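Local coordinates for BugD (Bordetella pertussis Tohama I, PDB 2F5X), which binds aspartic acid as a periplasmic solute receptor and probably serves uptake through a transporter of the tripartite tricarboxylate family, at residues P15-N20 and D73-L78; P44-T49 and V252-K257; G63-A68 and P94-Y99; P112-A117 and D191-T196; S141-G146 and D187-Q192. One frame throughout, in Å; residues are numbered along the deposited sequence.

Interaction 1: P15-N20 and D73-L78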
# COMPACT_ATOMS: atom_id res chain seq x y z
N PRO A 15 -26.58 1.70 -8.11
CA PRO A 15 -25.93 1.91 -9.41
C PRO A 15 -26.72 1.27 -10.55
O PRO A 15 -27.27 0.17 -10.39
CB PRO A 15 -24.59 1.20 -9.23
CG PRO A 15 -24.88 0.07 -8.28
CD PRO A 15 -26.08 0.48 -7.44
N GLU A 16 -26.76 1.95 -11.68
CA GLU A 16 -27.51 1.44 -12.83
C GLU A 16 -26.59 0.93 -13.94
O GLU A 16 -27.06 0.47 -14.98
CB GLU A 16 -28.49 2.50 -13.35
CG GLU A 16 -27.86 3.80 -13.83
CD GLU A 16 -28.89 4.85 -14.20
OE1 GLU A 16 -29.77 5.16 -13.35
OE2 GLU A 16 -28.83 5.37 -15.33
N ARG A 17 -25.29 1.03 -13.69
CA ARG A 17 -24.25 0.49 -14.57
C ARG A 17 -23.01 0.19 -13.72
O ARG A 17 -22.95 0.60 -12.55
CB ARG A 17 -23.93 1.48 -15.71
CG ARG A 17 -23.30 2.79 -15.27
CD ARG A 17 -23.26 3.85 -16.36
NE ARG A 17 -22.49 5.03 -15.96
CZ ARG A 17 -23.02 6.21 -15.65
NH1 ARG A 17 -24.33 6.39 -15.68
NH2 ARG A 17 -22.23 7.21 -15.29
N PRO A 18 -22.03 -0.53 -14.27
CA PRO A 18 -20.83 -0.88 -13.50
C PRO A 18 -20.10 0.33 -12.88
O PRO A 18 -20.10 1.43 -13.44
CB PRO A 18 -19.95 -1.58 -14.54
CG PRO A 18 -20.95 -2.18 -15.48
CD PRO A 18 -22.00 -1.12 -15.62
N VAL A 19 -19.51 0.09 -11.72
CA VAL A 19 -18.75 1.09 -10.98
C VAL A 19 -17.27 0.85 -11.22
O VAL A 19 -16.78 -0.27 -11.03
CB VAL A 19 -19.05 1.01 -9.47
CG1 VAL A 19 -18.14 1.95 -8.66
CG2 VAL A 19 -20.52 1.32 -9.19
N ASN A 20 -16.57 1.90 -11.64
CA ASN A 20 -15.12 1.82 -11.85
C ASN A 20 -14.37 2.08 -10.57
O ASN A 20 -14.59 3.11 -9.92
CB ASN A 20 -14.66 2.80 -12.92
CG ASN A 20 -15.27 2.52 -14.28
OD1 ASN A 20 -15.76 3.43 -14.97
ND2 ASN A 20 -15.26 1.26 -14.69
N ASP A 73 -20.51 11.05 -9.34
CA ASP A 73 -21.76 10.33 -9.54
C ASP A 73 -21.80 8.93 -8.92
O ASP A 73 -22.82 8.25 -8.99
CB ASP A 73 -22.14 10.27 -11.03
CG ASP A 73 -21.04 9.67 -11.89
OD1 ASP A 73 -20.11 9.03 -11.36
OD2 ASP A 73 -21.06 9.80 -13.13
N GLY A 74 -20.68 8.51 -8.32
CA GLY A 74 -20.58 7.19 -7.72
C GLY A 74 -20.07 6.11 -8.66
O GLY A 74 -19.87 4.96 -8.24
N TYR A 75 -19.84 6.47 -9.92
CA TYR A 75 -19.35 5.49 -10.90
C TYR A 75 -17.83 5.50 -11.05
O TYR A 75 -17.27 4.68 -11.78
CB TYR A 75 -20.08 5.64 -12.24
CG TYR A 75 -21.56 5.37 -12.09
CD1 TYR A 75 -22.04 4.06 -11.94
CD2 TYR A 75 -22.48 6.42 -12.05
CE1 TYR A 75 -23.41 3.81 -11.78
CE2 TYR A 75 -23.84 6.17 -11.89
CZ TYR A 75 -24.30 4.87 -11.75
OH TYR A 75 -25.64 4.64 -11.59
N SER A 76 -17.17 6.40 -10.33
CA SER A 76 -15.72 6.38 -10.19
C SER A 76 -15.36 6.44 -8.72
O SER A 76 -15.67 7.42 -8.04
CB SER A 76 -15.07 7.55 -10.93
OG SER A 76 -15.43 7.54 -12.30
N ILE A 77 -14.71 5.39 -8.23
CA ILE A 77 -14.26 5.36 -6.84
C ILE A 77 -12.79 5.01 -6.78
O ILE A 77 -12.22 4.48 -7.75
CB ILE A 77 -15.13 4.40 -5.98
CG1 ILE A 77 -15.00 2.95 -6.45
CG2 ILE A 77 -16.59 4.86 -6.00
CD1 ILE A 77 -15.79 1.93 -5.60
N LEU A 78 -12.17 5.32 -5.64
CA LEU A 78 -10.74 5.13 -5.47
C LEU A 78 -10.47 4.07 -4.42
O LEU A 78 -11.05 4.12 -3.34
CB LEU A 78 -10.10 6.46 -5.02
CG LEU A 78 -8.61 6.44 -4.69
CD1 LEU A 78 -7.80 6.23 -5.98
CD2 LEU A 78 -8.22 7.73 -3.98
O HOH W 1 -19.57 8.54 -15.13
O HOH W 2 -23.82 9.57 -13.92
O HOH W 3 -17.11 6.11 -14.52
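Asn20 and Ser76 pair in neighbouring parallel strands, their CA atoms 4.9 Å apart. As usual in parallel sheet, Asn20 bonds to the two residues flanking its partner: its N donates to Tyr75 O (2.9 Å) and its O accepts from Ile77 N (2.8 Å). Beyond this pair the contact rests largely on the Tyr75 ring. The guanidinium of Arg17 lies flat over one ring face, planes 23° apart and Arg17 CZ 3.9 Å from the centroid of the Tyr75 ring, a cation-pi stack. Because CG sits between the backbone N and the carbonyl carbon (chi1 66°) and the chain then runs extended to NE, Arg17 spans the ring. At the edge, Tyr75 OH accepts a straight bond from Glu16 N (2.9 Å, 166°), which suits tyrosine. Arg17 NH2 also makes a long salt bridge to Asp73 OD2 (3.6 Å), and two waters bridge the same atoms. Asp73 OD1 takes Tyr75 N in an Asx turn, where Gly74 readily adopts positive phi. Val19 CG1 lies 3.9 Å from Ile77 CD1. Strand 19-23 runs between strands 76-81 and 50-54; Pro15 and Val19 touch Leu46 of helix 30-46, while Leu78 meets helix 61-68.

Interaction 2: P44-T49 and V252-K257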
# COMPACT_ATOMS: atom_id res chain seq x y z
N PRO A 44 -22.73 -8.69 -4.75
CA PRO A 44 -24.09 -9.06 -4.32
C PRO A 44 -24.87 -7.91 -3.70
O PRO A 44 -26.07 -7.76 -3.97
CB PRO A 44 -23.84 -10.16 -3.28
CG PRO A 44 -22.57 -10.78 -3.72
CD PRO A 44 -21.73 -9.59 -4.14
N THR A 45 -24.21 -7.09 -2.88
CA THR A 45 -24.88 -5.97 -2.23
C THR A 45 -24.94 -4.71 -3.09
O THR A 45 -25.96 -4.01 -3.07
CB THR A 45 -24.27 -5.67 -0.86
OG1 THR A 45 -22.86 -5.49 -0.99
CG2 THR A 45 -24.38 -6.89 0.05
N LEU A 46 -23.88 -4.43 -3.84
CA LEU A 46 -23.86 -3.28 -4.74
C LEU A 46 -24.95 -3.41 -5.81
O LEU A 46 -25.61 -2.42 -6.15
CB LEU A 46 -22.48 -3.08 -5.39
CG LEU A 46 -22.26 -1.80 -6.22
CD1 LEU A 46 -22.49 -0.52 -5.40
CD2 LEU A 46 -20.88 -1.79 -6.86
N GLY A 47 -25.15 -4.62 -6.31
CA GLY A 47 -26.15 -4.88 -7.33
C GLY A 47 -25.65 -4.53 -8.71
O GLY A 47 -26.44 -4.41 -9.65
N GLU A 48 -24.33 -4.35 -8.81
CA GLU A 48 -23.64 -4.14 -10.08
C GLU A 48 -22.21 -4.64 -9.96
O GLU A 48 -21.69 -4.80 -8.86
CB GLU A 48 -23.63 -2.65 -10.45
CG GLU A 48 -24.76 -2.21 -11.38
CD GLU A 48 -24.58 -2.69 -12.81
OE1 GLU A 48 -23.53 -3.29 -13.13
OE2 GLU A 48 -25.51 -2.48 -13.62
N THR A 49 -21.59 -4.90 -11.11
CA THR A 49 -20.19 -5.30 -11.14
C THR A 49 -19.28 -4.11 -10.83
O THR A 49 -19.63 -2.96 -11.14
CB THR A 49 -19.83 -5.91 -12.52
OG1 THR A 49 -20.33 -5.08 -13.57
CG2 THR A 49 -20.58 -7.21 -12.75
N VAL A 252 -23.08 7.66 -1.56
CA VAL A 252 -22.11 7.32 -0.52
C VAL A 252 -22.67 6.23 0.43
O VAL A 252 -21.98 5.27 0.74
CB VAL A 252 -21.66 8.58 0.28
CG1 VAL A 252 -20.75 8.20 1.46
CG2 VAL A 252 -20.96 9.56 -0.64
N ASP A 253 -23.91 6.39 0.87
CA ASP A 253 -24.55 5.42 1.76
C ASP A 253 -24.55 4.01 1.16
O ASP A 253 -24.27 3.02 1.85
CB ASP A 253 -26.00 5.83 2.08
CG ASP A 253 -26.10 7.00 3.04
OD1 ASP A 253 -25.08 7.44 3.61
OD2 ASP A 253 -27.21 7.55 3.29
N LYS A 254 -24.89 3.93 -0.13
CA LYS A 254 -24.92 2.65 -0.84
C LYS A 254 -23.52 2.05 -0.91
O LYS A 254 -23.34 0.84 -0.70
CB LYS A 254 -25.48 2.83 -2.26
CG LYS A 254 -25.52 1.55 -3.10
CD LYS A 254 -26.47 0.49 -2.54
CE LYS A 254 -26.53 -0.72 -3.46
NZ LYS A 254 -27.37 -1.82 -2.91
N LEU A 255 -22.53 2.90 -1.19
CA LEU A 255 -21.14 2.45 -1.24
C LEU A 255 -20.65 1.96 0.13
O LEU A 255 -19.95 0.96 0.20
CB LEU A 255 -20.23 3.54 -1.81
CG LEU A 255 -20.33 3.75 -3.33
CD1 LEU A 255 -19.73 5.10 -3.75
CD2 LEU A 255 -19.66 2.60 -4.12
N VAL A 256 -21.03 2.65 1.20
CA VAL A 256 -20.66 2.22 2.56
C VAL A 256 -21.24 0.83 2.87
O VAL A 256 -20.53 -0.07 3.34
CB VAL A 256 -21.08 3.25 3.64
CG1 VAL A 256 -20.88 2.70 5.03
CG2 VAL A 256 -20.27 4.53 3.48
N LYS A 257 -22.52 0.65 2.56
CA LYS A 257 -23.18 -0.63 2.82
C LYS A 257 -22.53 -1.76 2.03
O LYS A 257 -22.35 -2.87 2.56
CB LYS A 257 -24.67 -0.54 2.47
CG LYS A 257 -25.46 0.18 3.52
CD LYS A 257 -26.83 0.57 2.99
CE LYS A 257 -27.78 -0.60 3.05
NZ LYS A 257 -29.16 -0.14 2.72
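Lys254 meets the flat peptide groups at the end of helix 30-46; no aromatic ring of either segment takes part. Lys254 NZ donates a short hydrogen bond to Thr45 O (2.6 Å), tilted 17° from the carbonyl plane with a C=O...N angle of 157°. The methylene before it, Lys254 CE, lies near the next carbonyl as well, 3.3 Å from Leu46 O. Another flat group, the Glu48 carboxylate, takes Thr49 N on the anti side of OE1, within its own segment.

Lysine suits this position by its length. CG leaves anti to the backbone N (chi1 179°), the chain bends once at chi2, and it then runs straight until the ammonium meets the oxygen. Beside this polar link the apolar parts meet loosely: Leu46 CD1 stands 4.3 Å from Lys254 CG and 4.4 Å from Leu255 CD2. Thr45 OG1 turns back to Met42 O in its own helix, while its side chain also touches Ser258 and Ala261.

The carbonyls of the last helical turn point past the C-terminal end of the helix, and a positive charge there probably interacts favourably with the helix dipole. Thr45 and Leu46 thus meet helix 249-263 through Lys254, and Gly47, the first residue to leave helical angles, has the positive phi of a common glycine C-terminus.

Interaction 3: G63-A68 and P94-Y99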
# COMPACT_ATOMS: atom_id res chain seq x y z
N GLY A 63 -3.30 8.35 -10.06
CA GLY A 63 -4.57 7.66 -9.91
C GLY A 63 -5.48 8.34 -8.90
O GLY A 63 -6.69 8.50 -9.13
N THR A 64 -4.90 8.77 -7.79
CA THR A 64 -5.66 9.46 -6.75
C THR A 64 -6.26 10.75 -7.30
O THR A 64 -7.44 11.05 -7.08
CB THR A 64 -4.77 9.74 -5.54
OG1 THR A 64 -4.39 8.48 -4.96
CG2 THR A 64 -5.58 10.47 -4.43
N THR A 65 -5.44 11.48 -8.05
CA THR A 65 -5.85 12.73 -8.67
C THR A 65 -6.97 12.49 -9.68
O THR A 65 -7.92 13.28 -9.75
CB THR A 65 -4.65 13.40 -9.34
OG1 THR A 65 -3.74 13.82 -8.32
CG2 THR A 65 -5.06 14.72 -10.01
N GLN A 66 -6.85 11.40 -10.44
CA GLN A 66 -7.88 11.06 -11.42
C GLN A 66 -9.27 10.96 -10.78
O GLN A 66 -10.24 11.52 -11.29
CB GLN A 66 -7.54 9.77 -12.17
CG GLN A 66 -8.57 9.44 -13.23
CD GLN A 66 -8.27 8.15 -13.96
OE1 GLN A 66 -7.22 8.03 -14.60
NE2 GLN A 66 -9.18 7.19 -13.88
N VAL A 67 -9.36 10.24 -9.66
CA VAL A 67 -10.64 10.14 -8.96
C VAL A 67 -11.03 11.49 -8.35
O VAL A 67 -12.21 11.86 -8.39
CB VAL A 67 -10.66 9.00 -7.92
CG1 VAL A 67 -12.03 8.91 -7.23
CG2 VAL A 67 -10.36 7.68 -8.59
N ALA A 68 -10.06 12.24 -7.82
CA ALA A 68 -10.39 13.56 -7.28
C ALA A 68 -11.09 14.45 -8.31
O ALA A 68 -11.98 15.23 -7.97
CB ALA A 68 -9.15 14.27 -6.73
N PRO A 94 0.41 17.42 -4.87
CA PRO A 94 0.13 16.02 -5.18
C PRO A 94 -1.06 15.82 -6.12
O PRO A 94 -1.26 14.70 -6.59
CB PRO A 94 -0.16 15.42 -3.81
CG PRO A 94 -0.69 16.54 -3.02
CD PRO A 94 0.06 17.77 -3.48
N GLY A 95 -1.83 16.88 -6.37
CA GLY A 95 -2.96 16.80 -7.29
C GLY A 95 -4.31 16.75 -6.59
O GLY A 95 -5.35 16.83 -7.23
N TYR A 96 -4.29 16.61 -5.27
CA TYR A 96 -5.51 16.51 -4.48
C TYR A 96 -5.27 17.07 -3.09
O TYR A 96 -4.12 17.29 -2.69
CB TYR A 96 -6.00 15.05 -4.40
CG TYR A 96 -5.03 14.13 -3.68
CD1 TYR A 96 -5.24 13.76 -2.35
CD2 TYR A 96 -3.89 13.66 -4.33
CE1 TYR A 96 -4.33 12.95 -1.68
CE2 TYR A 96 -2.98 12.84 -3.67
CZ TYR A 96 -3.21 12.49 -2.35
OH TYR A 96 -2.32 11.68 -1.69
N GLU A 97 -6.37 17.30 -2.38
CA GLU A 97 -6.37 17.80 -1.03
C GLU A 97 -6.85 16.62 -0.17
O GLU A 97 -7.98 16.16 -0.33
CB GLU A 97 -7.33 19.00 -0.94
CG GLU A 97 -6.89 20.12 -0.00
CD GLU A 97 -7.32 19.89 1.43
OE1 GLU A 97 -7.49 20.89 2.16
OE2 GLU A 97 -7.49 18.72 1.84
N PRO A 98 -6.00 16.09 0.72
CA PRO A 98 -6.32 14.81 1.38
C PRO A 98 -7.57 14.87 2.27
O PRO A 98 -8.25 13.85 2.45
CB PRO A 98 -5.06 14.52 2.21
CG PRO A 98 -4.47 15.87 2.45
CD PRO A 98 -4.70 16.63 1.17
N TYR A 99 -7.88 16.05 2.80
CA TYR A 99 -9.03 16.18 3.70
C TYR A 99 -10.32 16.58 3.00
O TYR A 99 -11.41 16.41 3.58
CB TYR A 99 -8.73 17.19 4.80
CG TYR A 99 -7.39 17.00 5.48
CD1 TYR A 99 -7.08 15.82 6.17
CD2 TYR A 99 -6.42 18.01 5.43
CE1 TYR A 99 -5.84 15.66 6.80
CE2 TYR A 99 -5.19 17.86 6.05
CZ TYR A 99 -4.91 16.69 6.73
OH TYR A 99 -3.68 16.55 7.35
O HOH W 4 -1.76 9.46 -3.58
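Tyr96 reaches from the loop toward helix 61-68, and each part of its side chain has a neighbour. CB touches the small Ala68, whose CB is 4.0 Å away. With CG held between the backbone N and the carbonyl carbon (chi1 63°), the ring stands beside the helix and offers one face to Thr64. The methyl CG2 of Thr64 sits almost exactly over the centre, 3.5 Å from the ring centroid and 8° off the normal, a CH-pi contact well served by the small threonine methyl. Along the rim, Tyr96 CD2 passes 4.0 Å from Thr65 OG1, which lies near the ring plane. At the tip, a water donates to Tyr96 OH (3.0 Å) and also to Thr64 OG1 (3.1 Å), joining the polar ends of the two side chains. Tyr96 OH bonds to Phe84 O as well, and Thr64 OG1 to Gly60 O. Gly95 CA comes 3.2 Å from Thr65 OG1, itself bonded to Thr61 O; positive phi and this tight approach both suit glycine. Around the contact, Phe102 of strand 102-117 touches Thr64, Ala68 and Tyr96, Phe84 of helix 83-86 meets the Tyr96 ring, and Leu78 and Met80 of strand 76-81 pack on Thr64.

Interaction 4: P112-A117 and D191-T196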
# COMPACT_ATOMS: atom_id res chain seq x y z
N PRO A 112 0.80 -5.65 6.29
CA PRO A 112 2.19 -5.50 6.75
C PRO A 112 3.16 -5.61 5.58
O PRO A 112 2.78 -6.03 4.48
CB PRO A 112 2.36 -6.67 7.72
CG PRO A 112 1.43 -7.74 7.19
CD PRO A 112 0.28 -7.01 6.54
N MSE A 113 4.40 -5.21 5.81
CA MSE A 113 5.42 -5.28 4.77
C MSE A 113 6.57 -6.23 5.13
O MSE A 113 6.81 -6.54 6.30
CB MSE A 113 5.91 -3.88 4.42
CG MSE A 113 4.75 -2.96 3.99
SE MSE A 113 5.37 -1.22 3.54
CE MSE A 113 6.09 -1.69 1.75
N THR A 114 7.25 -6.71 4.08
CA THR A 114 8.42 -7.57 4.21
C THR A 114 9.60 -6.95 3.50
O THR A 114 9.46 -6.46 2.37
CB THR A 114 8.16 -8.95 3.54
OG1 THR A 114 7.67 -8.74 2.20
CG2 THR A 114 7.04 -9.70 4.26
N ILE A 115 10.76 -6.98 4.15
CA ILE A 115 12.03 -6.59 3.52
C ILE A 115 12.55 -7.82 2.79
O ILE A 115 12.81 -8.85 3.42
CB ILE A 115 13.07 -6.12 4.58
CG1 ILE A 115 12.52 -4.97 5.43
CG2 ILE A 115 14.44 -5.77 3.91
CD1 ILE A 115 12.63 -3.64 4.83
N ILE A 116 12.68 -7.73 1.47
CA ILE A 116 13.09 -8.85 0.65
C ILE A 116 14.23 -8.46 -0.29
O ILE A 116 14.49 -7.27 -0.52
CB ILE A 116 11.90 -9.44 -0.19
CG1 ILE A 116 11.32 -8.38 -1.15
CG2 ILE A 116 10.83 -10.05 0.72
CD1 ILE A 116 10.33 -8.98 -2.17
N ALA A 117 14.89 -9.46 -0.86
CA ALA A 117 15.92 -9.21 -1.86
C ALA A 117 15.89 -10.29 -2.94
O ALA A 117 15.22 -11.32 -2.78
CB ALA A 117 17.30 -9.16 -1.20
N ASP A 191 8.09 -4.44 0.51
CA ASP A 191 6.84 -4.59 -0.25
C ASP A 191 5.79 -5.29 0.63
O ASP A 191 6.14 -5.91 1.65
CB ASP A 191 7.16 -5.34 -1.56
CG ASP A 191 5.98 -5.46 -2.53
OD1 ASP A 191 4.95 -4.74 -2.44
OD2 ASP A 191 6.05 -6.27 -3.47
N GLN A 192 4.52 -5.15 0.28
CA GLN A 192 3.42 -5.67 1.10
C GLN A 192 3.25 -7.17 0.94
O GLN A 192 3.51 -7.70 -0.14
CB GLN A 192 2.13 -4.98 0.72
CG GLN A 192 2.13 -3.48 1.05
CD GLN A 192 1.11 -2.76 0.22
OE1 GLN A 192 1.46 -2.07 -0.75
NE2 GLN A 192 -0.14 -2.93 0.56
N THR A 193 2.81 -7.84 2.01
CA THR A 193 2.60 -9.30 1.97
C THR A 193 1.56 -9.75 0.94
O THR A 193 1.60 -10.90 0.50
CB THR A 193 2.25 -9.86 3.37
OG1 THR A 193 1.08 -9.20 3.89
CG2 THR A 193 3.36 -9.54 4.38
N THR A 194 0.65 -8.87 0.55
CA THR A 194 -0.31 -9.18 -0.51
C THR A 194 0.38 -9.33 -1.87
O THR A 194 -0.23 -9.82 -2.83
CB THR A 194 -1.37 -8.08 -0.62
OG1 THR A 194 -0.71 -6.82 -0.48
CG2 THR A 194 -2.36 -8.16 0.55
N ASN A 195 1.64 -8.88 -1.95
CA ASN A 195 2.45 -9.11 -3.15
C ASN A 195 3.62 -10.07 -2.96
O ASN A 195 4.07 -10.72 -3.93
CB ASN A 195 2.95 -7.77 -3.73
CG ASN A 195 3.41 -7.90 -5.18
OD1 ASN A 195 2.70 -8.45 -6.02
ND2 ASN A 195 4.61 -7.40 -5.47
N THR A 196 4.13 -10.18 -1.73
CA THR A 196 5.38 -10.91 -1.51
C THR A 196 5.20 -12.33 -0.98
O THR A 196 6.12 -13.13 -1.09
CB THR A 196 6.31 -10.18 -0.54
OG1 THR A 196 5.69 -10.09 0.74
CG2 THR A 196 6.57 -8.75 -0.98
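Thr114 and Asp191 form a hydrogen-bonded antiparallel pair: Thr114 N donates to Asp191 O (2.8 Å) and Asp191 N to Thr114 O (3.1 Å). Two residues on, the chain turns from strand into helix, and there Thr193 N reaches Pro112 O (3.1 Å), closing the far side of the non-hydrogen-bonded pair Met113 and Gln192. Proline suits that place: it offers its carbonyl and needs no partner for a backbone N-H, while its ring packs on Thr193.

The buried hydroxyls are also provided for. Thr114 OG1 and Thr196 OG1 meet at 2.8 Å, and either could be the donor; Thr193 OG1 bonds to Leu275 O. Their methyl groups line the same interface, Thr114 CG2 lying 3.7 Å from Thr193 CG2, and Ile116 CD1 reaches Thr196 CG2.

The Asp191 carboxylate is gripped by several donors. Asn195 ND2 meets OD2 on its syn lone pair in a nearly straight bond (2.7 Å, 177°), with the oxygen in the amide plane. Gln192 N comes to OD1 from above the carboxylate plane (2.8 Å), and Thr174 OG1 bonds to OD1 too. The side chain of selenomethionine Met113 runs past the Asp191 backbone, its CE 3.6 Å from Asp191 CA.

Gln192 holds the N-cap position, its O accepting Asn195 N and, weakly, Thr196 N. Its CG, anti to the carbonyl carbon (chi1 -65°), leaves beside Met113 CG, and the extended chain carries OE1 to the amino group of the bound aspartic acid. Ligand contacts from such a strand-to-helix junction are consistent with the periplasmic binding protein fold.

Interaction 5: S141-G146 and D187-Q192. With ASP (aspartic acid), chain D.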
# COMPACT_ATOMS: atom_id res chain seq x y z
N SER A 141 21.00 -1.71 -5.40
CA SER A 141 19.84 -0.95 -5.84
C SER A 141 18.60 -1.30 -5.03
O SER A 141 18.34 -2.47 -4.71
CB SER A 141 19.56 -1.20 -7.33
OG SER A 141 19.38 -2.58 -7.58
N LEU A 142 17.84 -0.26 -4.70
CA LEU A 142 16.59 -0.40 -3.97
C LEU A 142 15.45 -0.06 -4.92
O LEU A 142 15.51 0.95 -5.63
CB LEU A 142 16.59 0.57 -2.78
CG LEU A 142 15.30 0.72 -1.97
CD1 LEU A 142 15.05 -0.52 -1.13
CD2 LEU A 142 15.40 1.96 -1.08
N ALA A 143 14.42 -0.90 -4.95
CA ALA A 143 13.24 -0.65 -5.78
C ALA A 143 12.11 -0.08 -4.94
O ALA A 143 11.93 -0.47 -3.79
CB ALA A 143 12.78 -1.95 -6.44
N ASN A 144 11.35 0.85 -5.52
CA ASN A 144 10.05 1.23 -4.95
C ASN A 144 9.04 1.55 -6.06
O ASN A 144 9.37 1.46 -7.25
CB ASN A 144 10.16 2.38 -3.93
CG ASN A 144 10.64 3.70 -4.55
OD1 ASN A 144 10.34 4.01 -5.70
ND2 ASN A 144 11.37 4.49 -3.77
N ALA A 145 7.82 1.91 -5.67
CA ALA A 145 6.77 2.19 -6.65
C ALA A 145 6.51 3.70 -6.79
O ALA A 145 5.39 4.14 -7.05
CB ALA A 145 5.47 1.42 -6.28
N GLY A 146 7.59 4.48 -6.61
CA GLY A 146 7.57 5.93 -6.79
C GLY A 146 7.36 6.68 -5.49
O GLY A 146 6.83 6.11 -4.53
N ASP A 187 18.01 -5.08 -6.55
CA ASP A 187 18.52 -5.93 -5.47
C ASP A 187 17.61 -6.11 -4.27
O ASP A 187 17.45 -7.22 -3.78
CB ASP A 187 19.87 -5.41 -4.95
CG ASP A 187 20.92 -5.34 -6.03
OD1 ASP A 187 20.92 -6.18 -6.96
OD2 ASP A 187 21.79 -4.47 -6.03
N LEU A 188 17.01 -5.02 -3.81
CA LEU A 188 16.40 -4.96 -2.49
C LEU A 188 15.07 -4.22 -2.57
O LEU A 188 14.95 -3.27 -3.35
CB LEU A 188 17.36 -4.18 -1.58
CG LEU A 188 17.04 -3.95 -0.11
CD1 LEU A 188 17.08 -5.29 0.65
CD2 LEU A 188 18.05 -2.96 0.47
N MSE A 189 14.07 -4.65 -1.80
CA MSE A 189 12.77 -3.97 -1.80
C MSE A 189 12.03 -4.20 -0.50
O MSE A 189 12.13 -5.26 0.10
CB MSE A 189 11.92 -4.51 -2.95
CG MSE A 189 10.55 -3.88 -3.09
SE MSE A 189 9.79 -4.28 -4.83
CE MSE A 189 9.25 -6.16 -4.65
N CYS A 190 11.25 -3.21 -0.07
CA CYS A 190 10.24 -3.42 0.96
C CYS A 190 8.90 -3.41 0.28
O CYS A 190 8.59 -2.47 -0.45
CB CYS A 190 10.28 -2.30 1.99
SG CYS A 190 9.30 -2.59 3.49
N ASP A 191 8.09 -4.44 0.51
CA ASP A 191 6.84 -4.59 -0.25
C ASP A 191 5.79 -5.29 0.63
O ASP A 191 6.14 -5.91 1.65
CB ASP A 191 7.16 -5.34 -1.56
CG ASP A 191 5.98 -5.46 -2.53
OD1 ASP A 191 4.95 -4.74 -2.44
OD2 ASP A 191 6.05 -6.27 -3.47
N GLN A 192 4.52 -5.15 0.28
CA GLN A 192 3.42 -5.67 1.10
C GLN A 192 3.25 -7.17 0.94
O GLN A 192 3.51 -7.70 -0.14
CB GLN A 192 2.13 -4.98 0.72
CG GLN A 192 2.13 -3.48 1.05
CD GLN A 192 1.11 -2.76 0.22
OE1 GLN A 192 1.46 -2.07 -0.75
NE2 GLN A 192 -0.14 -2.93 0.56
N ASP D . 0.61 -0.76 -3.28
CA ASP D . 1.42 -0.50 -4.51
C ASP D . 1.00 -1.40 -5.66
O ASP D . 1.79 -1.65 -6.59
CB ASP D . 2.90 -0.68 -4.22
CG ASP D . 3.43 0.35 -3.26
OD1 ASP D . 4.58 0.17 -2.78
OD2 ASP D . 2.77 1.37 -2.94
OXT ASP D . -0.14 -1.88 -5.64
O HOH W 5 11.40 -0.40 -1.01
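Leu188 and Ala143 share a backbone hydrogen bond between parallel strands, Ala143 N to Leu188 O at 2.9 Å. At the start of the pairing Ser141 O accepts from Asp187 N and, weakly, from Leu188 N (3.0 Å). The axes of the two short strands diverge by 27°, and farther on a water bridges them, donating to Ala143 O (2.8 Å) and accepting from Cys190 N (3.0 Å).

Side-chain polar contacts gather at the start of the strands. Asp187 CG is anti to the carbonyl carbon (chi1 -58°), which brings OD2 back over the neighbouring strand to Ser141 N at 2.9 Å, 37° out of the carboxylate plane. Aspartate also suits the place through OD1, which forms a salt bridge with Arg118. Ser141 OG, small enough to fit beside it, weakly accepts Asp187 N.

In the fold, beta-alpha-beta crossovers link these strands: helix 150-162 joins strand 141-144 to strand 167-170, and helix 174-182 joins 167-170 to 188-192, as in periplasmic binding protein domains.

Apolar contacts occupy both sheet faces. Leu142 CD1 meets Leu188 CG at 4.1 Å on the face where Val159 of helix 150-162 packs. On the other, Ala143 CB leaves room for the selenium of selenomethionine Met189 (4.1 Å); the Met189 side chain also touches Ala177 and Met178 of helix 174-182.

Covalent and ligand contacts lie at the far end. Cys190 is in a disulfide with Cys154. Within an Asx turn, in which Asn144 OD1 accepts Gly146 N, Ala145 puts CB 3.8 Å from CG of the bound aspartic acid.

Overall arrangement
Interactions 1, 2 and 3 lie together on one side of the molecule, interactions 4 and 5 beyond the ligand. Interactions 1 and 2 have centres about 10 Å apart and touch; interaction 1 also touches interaction 3, about 17 Å away between centres, through strand 76-81 and helix 61-68. Interactions 4 and 5, about 9 Å apart, share strand 188-192, which lies between strands 102-117 and 141-144. Centres of 1 and 5 are about 33 Å apart. Along the chain, interaction 1 closes before 4 and 5 open, whereas interaction 2 encloses 3, 4 and 5. It brings helix 249-263 back to helix 30-46, consistent with the two-lobed fold of periplasmic binding proteins.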